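Local coordinates for processed glycerol phosphate lipoteichoic acid synthase 2 (Bacillus subtilis, PDB 2W8D), which belongs to the sulfatase family of the alkaline phosphatase clan and holds a magnesium ion in its C-terminal domain, at residues G31-Y36 against D249-V254; S41-I46 against D222-S227; T125-H130 against E183-P188. One frame throughout, in Å; residues are numbered along the deposited sequence.

Overall arrangement
All three contacts belong to the alpha/beta sulfatase domain, built round a mixed sheet. Interaction 1 pairs two parallel strands of that sheet, and interaction 3, whose centre is about 11 Å away, lies on the same sheet beyond strand 189-194; the two meet directly where Asn-33 ND2 probably hydrogen-bonds Gln-187 OE1, 3.2 Å away. Interaction 2 stands apart, its centre about 26 Å from that of interaction 1 and about 29 Å from that of interaction 3. It lies past the C-terminal end of strand 33-39, beside the metal site: the side chain of Ser-41 is about 4 Å from the magnesium ion, whereas that of Tyr-36 is about 14 Å from it.

Interaction 1. Residues G31-Y36 against D249-V254; sequences GKNVIY and DKSIIV
Ile-35 joins the two strands through both of its backbone polar atoms: its N donates to Ile-252 O at 2.8 Å, and its O accepts from Val-254 N at 2.9 Å in a nearly straight bond (171° at the hydrogen). Two residues earlier Asn-33 does the same, its N reaching Lys-250 O at 3.0 Å and its O receiving Ile-252 N at 2.7 Å. This is regular parallel pairing, with Asn-33 beside Ser-251 and Tyr-36 beside Val-254.

On the face carrying Tyr-36, the Val-254 side chain runs alongside the phenol, with CB over the ring in a CH-pi contact 4.2 Å from the centroid. Its CG1 lies anti to the backbone N (chi1 180°), which brings it to 3.6 Å from Tyr-36 CE2. The other face holds Ile-35, Ile-253, Asn-33 and Ser-251. There Asn-33 ND2, whose other probable partner is Gln-187, makes a weak bond to Ser-251 OG, 3.4 Å long; Ser-251 OG also bonds Leu-247 O, and Asn-33 OD1 takes Phe-189 N. Lys-32 lays its CG against Lys-250 O at 3.2 Å and sends NZ on to Ala-297 O.

Helix 313-320 covers Tyr-36 and Val-254, and helix 219-244 covers Ile-35 and Ile-253, as expected of a central sheet sandwiched between helices. Apolar side chains dominate both faces further along the strands; the polar side-chain contacts across this pair gather at its start, at Asn-33 and Ser-251, where Asn-33 ties strand 33-39 to the chain entering strand 189-194.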
loop_
_atom_site.group_PDB
_atom_site.type_symbol
_atom_site.label_atom_id
_atom_site.label_comp_id
_atom_site.label_asym_id
_atom_site.label_seq_id
_atom_site.Cartn_x
_atom_site.Cartn_y
_atom_site.Cartn_z
ATOM N N GLY A 31 -21.291 0.573 -3.331
ATOM C CA GLY A 31 -21.923 1.618 -2.515
ATOM C C GLY A 31 -21.166 1.978 -1.246
ATOM O O GLY A 31 -21.446 3.015 -0.615
ATOM N N LYS A 32 -20.222 1.117 -0.865
ATOM C CA LYS A 32 -19.501 1.277 0.390
ATOM C C LYS A 32 -18.407 2.340 0.404
ATOM O O LYS A 32 -17.800 2.676 -0.627
ATOM C CB LYS A 32 -18.962 -0.076 0.892
ATOM C CG LYS A 32 -19.987 -0.725 1.884
ATOM C CD LYS A 32 -20.125 -2.185 1.723
ATOM C CE LYS A 32 -21.531 -2.613 2.126
ATOM N NZ LYS A 32 -21.609 -4.093 1.996
ATOM N N ASN A 33 -18.173 2.879 1.593
ATOM C CA ASN A 33 -17.044 3.717 1.819
ATOM C C ASN A 33 -15.748 2.894 1.641
ATOM O O ASN A 33 -15.766 1.651 1.688
ATOM C CB ASN A 33 -17.113 4.266 3.228
ATOM C CG ASN A 33 -18.388 5.017 3.491
ATOM O OD1 ASN A 33 -18.687 5.988 2.814
ATOM N ND2 ASN A 33 -19.151 4.576 4.483
ATOM N N VAL A 34 -14.641 3.600 1.416
ATOM C CA VAL A 34 -13.344 2.990 1.408
ATOM C C VAL A 34 -12.536 3.746 2.457
ATOM O O VAL A 34 -12.572 4.980 2.507
ATOM C CB VAL A 34 -12.643 3.129 0.003
ATOM C CG1 VAL A 34 -11.183 2.559 0.026
ATOM C CG2 VAL A 34 -13.493 2.510 -1.111
ATOM N N ILE A 35 -11.809 2.993 3.287
ATOM C CA ILE A 35 -10.888 3.551 4.266
ATOM C C ILE A 35 -9.528 2.847 4.047
ATOM O O ILE A 35 -9.383 1.655 4.313
ATOM C CB ILE A 35 -11.410 3.302 5.719
ATOM C CG1 ILE A 35 -12.736 4.041 5.991
ATOM C CG2 ILE A 35 -10.356 3.678 6.753
ATOM C CD1 ILE A 35 -13.458 3.623 7.292
ATOM N N TYR A 36 -8.537 3.567 3.536
ATOM C CA TYR A 36 -7.221 2.981 3.412
ATOM C C TYR A 36 -6.454 3.334 4.668
ATOM O O TYR A 36 -6.589 4.455 5.181
ATOM C CB TYR A 36 -6.462 3.560 2.198
ATOM C CG TYR A 36 -6.652 2.867 0.891
ATOM C CD1 TYR A 36 -7.704 3.198 0.045
ATOM C CD2 TYR A 36 -5.721 1.932 0.445
ATOM C CE1 TYR A 36 -7.855 2.590 -1.211
ATOM C CE2 TYR A 36 -5.858 1.310 -0.809
ATOM C CZ TYR A 36 -6.939 1.651 -1.622
ATOM O OH TYR A 36 -7.076 1.038 -2.843
ATOM N N ASP A 249 -19.512 -1.532 9.120
ATOM C CA ASP A 249 -20.412 -2.265 8.231
ATOM C C ASP A 249 -20.694 -1.497 6.926
ATOM O O ASP A 249 -21.214 -2.040 5.951
ATOM C CB ASP A 249 -21.739 -2.574 8.966
ATOM C CG ASP A 249 -21.547 -3.483 10.175
ATOM O OD1 ASP A 249 -20.844 -4.515 10.069
ATOM O OD2 ASP A 249 -22.127 -3.181 11.242
ATOM N N LYS A 250 -20.347 -0.223 6.905
ATOM C CA LYS A 250 -20.608 0.575 5.721
ATOM C C LYS A 250 -19.369 0.741 4.885
ATOM O O LYS A 250 -19.333 1.633 4.022
ATOM C CB LYS A 250 -21.157 1.949 6.114
ATOM C CG LYS A 250 -22.578 1.913 6.690
ATOM C CD LYS A 250 -22.869 3.153 7.520
ATOM C CE LYS A 250 -24.034 2.902 8.477
ATOM N NZ LYS A 250 -24.415 4.102 9.294
ATOM N N SER A 251 -18.349 -0.082 5.123
ATOM C CA SER A 251 -17.050 0.235 4.549
ATOM C C SER A 251 -16.190 -0.920 4.062
ATOM O O SER A 251 -16.370 -2.082 4.447
ATOM C CB SER A 251 -16.237 1.101 5.516
ATOM O OG SER A 251 -16.920 2.308 5.815
ATOM N N ILE A 252 -15.253 -0.572 3.188
ATOM C CA ILE A 252 -14.186 -1.462 2.831
ATOM C C ILE A 252 -12.950 -0.852 3.468
ATOM O O ILE A 252 -12.518 0.258 3.109
ATOM C CB ILE A 252 -13.982 -1.520 1.311
ATOM C CG1 ILE A 252 -15.241 -2.003 0.605
ATOM C CG2 ILE A 252 -12.789 -2.418 0.937
ATOM C CD1 ILE A 252 -15.107 -1.866 -0.909
ATOM N N ILE A 253 -12.384 -1.574 4.430
ATOM C CA ILE A 253 -11.142 -1.136 5.058
ATOM C C ILE A 253 -10.027 -1.918 4.414
ATOM O O ILE A 253 -10.092 -3.142 4.336
ATOM C CB ILE A 253 -11.197 -1.374 6.577
ATOM C CG1 ILE A 253 -12.403 -0.594 7.171
ATOM C CG2 ILE A 253 -9.830 -1.055 7.226
ATOM C CD1 ILE A 253 -12.831 -0.971 8.539
ATOM N N VAL A 254 -9.021 -1.201 3.929
ATOM C CA VAL A 254 -7.889 -1.779 3.223
ATOM C C VAL A 254 -6.633 -1.283 3.915
ATOM O O VAL A 254 -6.371 -0.071 3.928
ATOM C CB VAL A 254 -7.792 -1.169 1.795
ATOM C CG1 VAL A 254 -6.600 -1.750 1.021
ATOM C CG2 VAL A 254 -9.093 -1.288 1.039
#

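Interaction 2. Residues S41-I46 against D222-S227; sequences SLQSFI and DNYFQS
Tyr-224 extends its ring from the helix toward Ser-41 because CG lies anti to the backbone N (chi1 -172°), and this carries the hydroxyl into the turn of 41-46. Phe-45 takes the more crowded position, with CG between its own N and carbonyl carbon (chi1 80°), and its ring thereby comes up beside that of Tyr-224.

The phenol hydroxyl is gripped twice. It donates to Ser-41 O at 2.7 Å, lying in the carbonyl plane on a lone pair, and accepts from Gln-43 N at 3.1 Å. Both partners lie near the ring plane. With one bond given and one received, the rotation of the hydroxyl is set, and two buried backbone atoms are satisfied.

Further down the ring, Ile-46 CG1 meets the edge, 3.4 Å from Tyr-224 CE2; Phe-45 CZ lies 3.8 Å from the same carbon. The rings of Phe-45 and Tyr-224 are nearly parallel, 21° between planes, but slid so far apart that they barely overlap. Ile-46 CD1 bridges to the next helical residue, 3.6 Å from Phe-225 CE1, and Phe-225 CE1 also comes to the edge of the Phe-45 ring, 4.2 Å from Phe-45 CE1. The short 3-10 turn places Phe-45 and Ile-46 together, closed by Ile-46 N bonding Gln-43 O at 3.2 Å.

Ser-41 N bonds OD1 of Asp-258, a magnesium ligand, which is consistent with Tyr-224 helping to position the backbone beside the metal site. Around this cluster, Phe-202 meets Tyr-224 edge-to-face and Phe-216 packs on Phe-225, while Met-270 and Val-273 of helix 267-273 pack on Phe-45, Val-273 also on Phe-225; the contact joins the loop after strand 33-39 to helix 219-244.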
loop_
_atom_site.group_PDB
_atom_site.type_symbol
_atom_site.label_atom_id
_atom_site.label_comp_id
_atom_site.label_asym_id
_atom_site.label_seq_id
_atom_site.Cartn_x
_atom_site.Cartn_y
_atom_site.Cartn_z
ATOM N N SER A 41 6.168 1.140 7.650
ATOM C CA SER A 41 7.373 0.306 7.800
ATOM C C SER A 41 7.088 -1.107 8.315
ATOM O O SER A 41 7.983 -1.758 8.846
ATOM C CB SER A 41 8.366 0.978 8.747
ATOM O OG SER A 41 8.905 2.174 8.211
ATOM N N LEU A 42 5.841 -1.562 8.170
ATOM C CA LEU A 42 5.416 -2.869 8.687
ATOM C C LEU A 42 5.591 -4.014 7.670
ATOM O O LEU A 42 4.999 -4.000 6.585
ATOM C CB LEU A 42 3.970 -2.788 9.159
ATOM C CG LEU A 42 3.580 -4.020 9.984
ATOM C CD1 LEU A 42 4.324 -4.043 11.326
ATOM C CD2 LEU A 42 2.066 -4.109 10.180
ATOM N N GLN A 43 6.410 -4.994 8.018
ATOM C CA GLN A 43 6.719 -6.136 7.104
ATOM C C GLN A 43 5.926 -7.365 7.549
ATOM O O GLN A 43 5.619 -7.515 8.723
ATOM C CB GLN A 43 8.232 -6.445 7.101
ATOM C CG GLN A 43 9.083 -5.299 6.520
ATOM C CD GLN A 43 10.588 -5.448 6.728
ATOM O OE1 GLN A 43 11.221 -6.408 6.237
ATOM N NE2 GLN A 43 11.177 -4.484 7.426
ATOM N N SER A 44 5.651 -8.257 6.609
ATOM C CA SER A 44 4.855 -9.442 6.858
ATOM C C SER A 44 5.482 -10.407 7.865
ATOM O O SER A 44 4.753 -11.147 8.495
ATOM C CB SER A 44 4.573 -10.188 5.541
ATOM O OG SER A 44 3.663 -9.469 4.695
ATOM N N PHE A 45 6.808 -10.425 8.018
ATOM C CA PHE A 45 7.401 -11.346 9.003
ATOM C C PHE A 45 6.894 -11.127 10.431
ATOM O O PHE A 45 6.905 -12.058 11.230
ATOM C CB PHE A 45 8.940 -11.374 8.969
ATOM C CG PHE A 45 9.590 -10.226 9.686
ATOM C CD1 PHE A 45 9.889 -10.313 11.026
ATOM C CD2 PHE A 45 9.914 -9.061 9.010
ATOM C CE1 PHE A 45 10.485 -9.221 11.692
ATOM C CE2 PHE A 45 10.522 -8.007 9.650
ATOM C CZ PHE A 45 10.784 -8.073 11.000
ATOM N N ILE A 46 6.485 -9.901 10.733
ATOM C CA ILE A 46 5.894 -9.529 12.007
ATOM C C ILE A 46 4.579 -10.246 12.336
ATOM O O ILE A 46 4.272 -10.464 13.513
ATOM C CB ILE A 46 5.662 -8.001 12.077
ATOM C CG1 ILE A 46 6.985 -7.343 12.455
ATOM C CG2 ILE A 46 4.766 -7.653 13.157
ATOM C CD1 ILE A 46 7.639 -7.991 13.723
ATOM N N ASP A 222 15.736 -4.359 17.721
ATOM C CA ASP A 222 15.134 -4.526 19.051
ATOM C C ASP A 222 13.898 -3.662 19.270
ATOM O O ASP A 222 12.926 -4.145 19.835
ATOM C CB ASP A 222 16.135 -4.253 20.188
ATOM C CG ASP A 222 17.224 -5.322 20.289
ATOM O OD1 ASP A 222 17.150 -6.351 19.579
ATOM O OD2 ASP A 222 18.171 -5.133 21.088
ATOM N N ASN A 223 13.932 -2.410 18.797
ATOM C CA ASN A 223 12.867 -1.432 19.077
ATOM C C ASN A 223 11.749 -1.491 18.049
ATOM O O ASN A 223 10.637 -0.985 18.270
ATOM C CB ASN A 223 13.436 -0.015 19.137
ATOM C CG ASN A 223 14.305 0.208 20.360
ATOM O OD1 ASN A 223 14.273 -0.560 21.322
ATOM N ND2 ASN A 223 15.101 1.252 20.319
ATOM N N TYR A 224 12.049 -2.105 16.912
ATOM C CA TYR A 224 11.040 -2.333 15.901
ATOM C C TYR A 224 9.787 -2.970 16.529
ATOM O O TYR A 224 8.682 -2.546 16.247
ATOM C CB TYR A 224 11.610 -3.251 14.836
ATOM C CG TYR A 224 10.724 -3.408 13.635
ATOM C CD1 TYR A 224 10.475 -2.330 12.765
ATOM C CD2 TYR A 224 10.125 -4.633 13.360
ATOM C CE1 TYR A 224 9.648 -2.490 11.654
ATOM C CE2 TYR A 224 9.301 -4.802 12.243
ATOM C CZ TYR A 224 9.074 -3.745 11.389
ATOM O OH TYR A 224 8.282 -3.964 10.284
ATOM N N PHE A 225 9.986 -4.000 17.348
ATOM C CA PHE A 225 8.893 -4.818 17.844
ATOM C C PHE A 225 7.991 -4.055 18.781
ATOM O O PHE A 225 6.806 -4.336 18.802
ATOM C CB PHE A 225 9.392 -6.077 18.567
ATOM C CG PHE A 225 10.235 -6.946 17.711
ATOM C CD1 PHE A 225 9.647 -7.770 16.732
ATOM C CD2 PHE A 225 11.623 -6.945 17.846
ATOM C CE1 PHE A 225 10.432 -8.586 15.892
ATOM C CE2 PHE A 225 12.415 -7.755 16.997
ATOM C CZ PHE A 225 11.808 -8.573 16.029
ATOM N N GLN A 226 8.563 -3.114 19.546
ATOM C CA GLN A 226 7.811 -2.213 20.412
ATOM C C GLN A 226 6.936 -1.222 19.665
ATOM O O GLN A 226 5.772 -1.047 20.021
ATOM C CB GLN A 226 8.751 -1.425 21.320
ATOM C CG GLN A 226 9.520 -2.281 22.271
ATOM C CD GLN A 226 10.000 -1.509 23.474
ATOM O OE1 GLN A 226 10.014 -0.279 23.468
ATOM N NE2 GLN A 226 10.393 -2.225 24.519
ATOM N N SER A 227 7.473 -0.559 18.640
ATOM C CA SER A 227 6.635 0.385 17.899
ATOM C C SER A 227 5.636 -0.334 17.004
ATOM O O SER A 227 4.550 0.183 16.748
ATOM C CB SER A 227 7.431 1.463 17.140
ATOM O OG SER A 227 8.599 0.902 16.604
#

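Interaction 3. Residues T125-H130 against E183-P188; sequences TSATFH and ESLPQP
Thr-125 meets Pro-186 at about a right angle, each of its side-chain atoms finding part of the proline. CB is 3.9 Å from Pro-186 O and 4.1 Å from Pro-186 CG. At the branch, OG1 lies anti to the carbonyl carbon (chi1 -61°) and presses on Pro-186 CG at 3.4 Å, whereas CG2 stays looser, 4.3 Å from Pro-186 CD. The backbone of the same residue binds too: Thr-125 N donates to Pro-188 O at 3.1 Å, in the carbonyl plane, just after the cis peptide bond that precedes Pro-188.

The loop 184-188 belongs to a beta-alpha-beta crossover of the alpha/beta sheet: strand 150-152 leads to helix 171-183, and this loop brings the chain back to strand 189-194, parallel to strand 125-130, which lies between the two.

Leu-185 directs CD2 at the strand. It touches Ala-127 CB at 4.0 Å and comes to the edge of the Phe-129 ring, near its plane, 4.4 Å from CZ of that residue. The Phe-129 ring itself stacks with those of Phe-152 and Phe-193, and helix 171-183 covers it through Phe-174 and Leu-181.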
loop_
_atom_site.group_PDB
_atom_site.type_symbol
_atom_site.label_atom_id
_atom_site.label_comp_id
_atom_site.label_asym_id
_atom_site.label_seq_id
_atom_site.Cartn_x
_atom_site.Cartn_y
_atom_site.Cartn_z
ATOM N N THR A 125 -16.766 11.490 -1.770
ATOM C CA THR A 125 -15.921 12.554 -1.292
ATOM C C THR A 125 -14.604 11.889 -0.867
ATOM O O THR A 125 -14.622 10.823 -0.276
ATOM C CB THR A 125 -16.596 13.318 -0.143
ATOM O OG1 THR A 125 -17.833 13.913 -0.606
ATOM C CG2 THR A 125 -15.686 14.422 0.338
ATOM N N SER A 126 -13.467 12.470 -1.208
ATOM C CA SER A 126 -12.188 11.889 -0.823
ATOM C C SER A 126 -11.418 12.805 0.130
ATOM O O SER A 126 -11.459 14.042 -0.017
ATOM C CB SER A 126 -11.341 11.483 -2.053
ATOM O OG SER A 126 -11.236 12.523 -3.029
ATOM N N ALA A 127 -10.753 12.196 1.116
ATOM C CA ALA A 127 -9.924 12.927 2.093
ATOM C C ALA A 127 -8.717 12.102 2.562
ATOM O O ALA A 127 -8.832 10.894 2.749
ATOM C CB ALA A 127 -10.769 13.343 3.307
ATOM N N THR A 128 -7.569 12.758 2.780
ATOM C CA THR A 128 -6.443 12.109 3.438
ATOM C C THR A 128 -6.331 12.610 4.865
ATOM O O THR A 128 -6.588 13.788 5.110
ATOM C CB THR A 128 -5.140 12.428 2.709
ATOM O OG1 THR A 128 -5.222 11.916 1.372
ATOM C CG2 THR A 128 -3.940 11.830 3.447
ATOM N N PHE A 129 -5.949 11.720 5.795
ATOM C CA PHE A 129 -5.647 12.097 7.173
ATOM C C PHE A 129 -4.190 11.821 7.447
ATOM O O PHE A 129 -3.678 10.768 7.090
ATOM C CB PHE A 129 -6.509 11.298 8.146
ATOM C CG PHE A 129 -7.975 11.536 7.972
ATOM C CD1 PHE A 129 -8.655 12.419 8.813
ATOM C CD2 PHE A 129 -8.675 10.924 6.933
ATOM C CE1 PHE A 129 -10.000 12.660 8.633
ATOM C CE2 PHE A 129 -10.039 11.164 6.750
ATOM C CZ PHE A 129 -10.696 12.033 7.598
ATOM N N HIS A 130 -3.505 12.738 8.096
ATOM C CA HIS A 130 -2.098 12.536 8.379
ATOM C C HIS A 130 -1.646 13.562 9.395
ATOM O O HIS A 130 -1.990 14.739 9.295
ATOM C CB HIS A 130 -1.315 12.692 7.094
ATOM C CG HIS A 130 0.138 12.401 7.229
ATOM N ND1 HIS A 130 0.617 11.184 7.669
ATOM C CD2 HIS A 130 1.220 13.164 6.971
ATOM C CE1 HIS A 130 1.936 11.217 7.682
ATOM N NE2 HIS A 130 2.325 12.404 7.257
ATOM N N GLU A 183 -16.399 11.374 10.546
ATOM C CA GLU A 183 -17.839 11.278 10.674
ATOM C C GLU A 183 -18.560 12.516 10.107
ATOM O O GLU A 183 -19.775 12.505 9.936
ATOM C CB GLU A 183 -18.209 11.044 12.154
ATOM C CG GLU A 183 -17.679 9.696 12.705
ATOM C CD GLU A 183 -17.460 9.639 14.242
ATOM O OE1 GLU A 183 -17.823 10.577 14.983
ATOM O OE2 GLU A 183 -16.904 8.620 14.720
ATOM N N SER A 184 -17.809 13.574 9.796
ATOM C CA SER A 184 -18.394 14.763 9.181
ATOM C C SER A 184 -18.415 14.640 7.636
ATOM O O SER A 184 -18.977 15.479 6.944
ATOM C CB SER A 184 -17.675 16.042 9.658
ATOM O OG SER A 184 -16.564 16.360 8.818
ATOM N N LEU A 185 -17.835 13.574 7.106
ATOM C CA LEU A 185 -17.708 13.438 5.655
ATOM C C LEU A 185 -19.014 12.987 5.009
ATOM O O LEU A 185 -19.597 11.976 5.403
ATOM C CB LEU A 185 -16.581 12.467 5.293
ATOM C CG LEU A 185 -15.181 12.991 4.944
ATOM C CD1 LEU A 185 -14.707 14.123 5.838
ATOM C CD2 LEU A 185 -14.148 11.843 4.935
ATOM N N PRO A 186 -19.471 13.721 3.980
ATOM C CA PRO A 186 -20.676 13.241 3.295
ATOM C C PRO A 186 -20.363 11.873 2.661
ATOM O O PRO A 186 -19.263 11.653 2.156
ATOM C CB PRO A 186 -20.944 14.322 2.252
ATOM C CG PRO A 186 -19.629 14.958 2.031
ATOM C CD PRO A 186 -18.816 14.829 3.269
ATOM N N GLN A 187 -21.317 10.959 2.743
ATOM C CA GLN A 187 -21.141 9.575 2.326
ATOM C C GLN A 187 -21.721 9.360 0.929
ATOM O O GLN A 187 -22.728 9.972 0.593
ATOM C CB GLN A 187 -21.823 8.659 3.355
ATOM C CG GLN A 187 -20.923 8.377 4.572
ATOM C CD GLN A 187 -21.500 7.356 5.512
ATOM O OE1 GLN A 187 -21.849 6.242 5.111
ATOM N NE2 GLN A 187 -21.592 7.721 6.784
ATOM N N PRO A 188 -21.091 8.506 0.099
ATOM C CA PRO A 188 -19.930 7.651 0.369
ATOM C C PRO A 188 -18.622 8.412 0.351
ATOM O O PRO A 188 -18.494 9.404 -0.354
ATOM C CB PRO A 188 -19.953 6.658 -0.785
ATOM C CG PRO A 188 -20.627 7.383 -1.908
ATOM C CD PRO A 188 -21.477 8.482 -1.326
#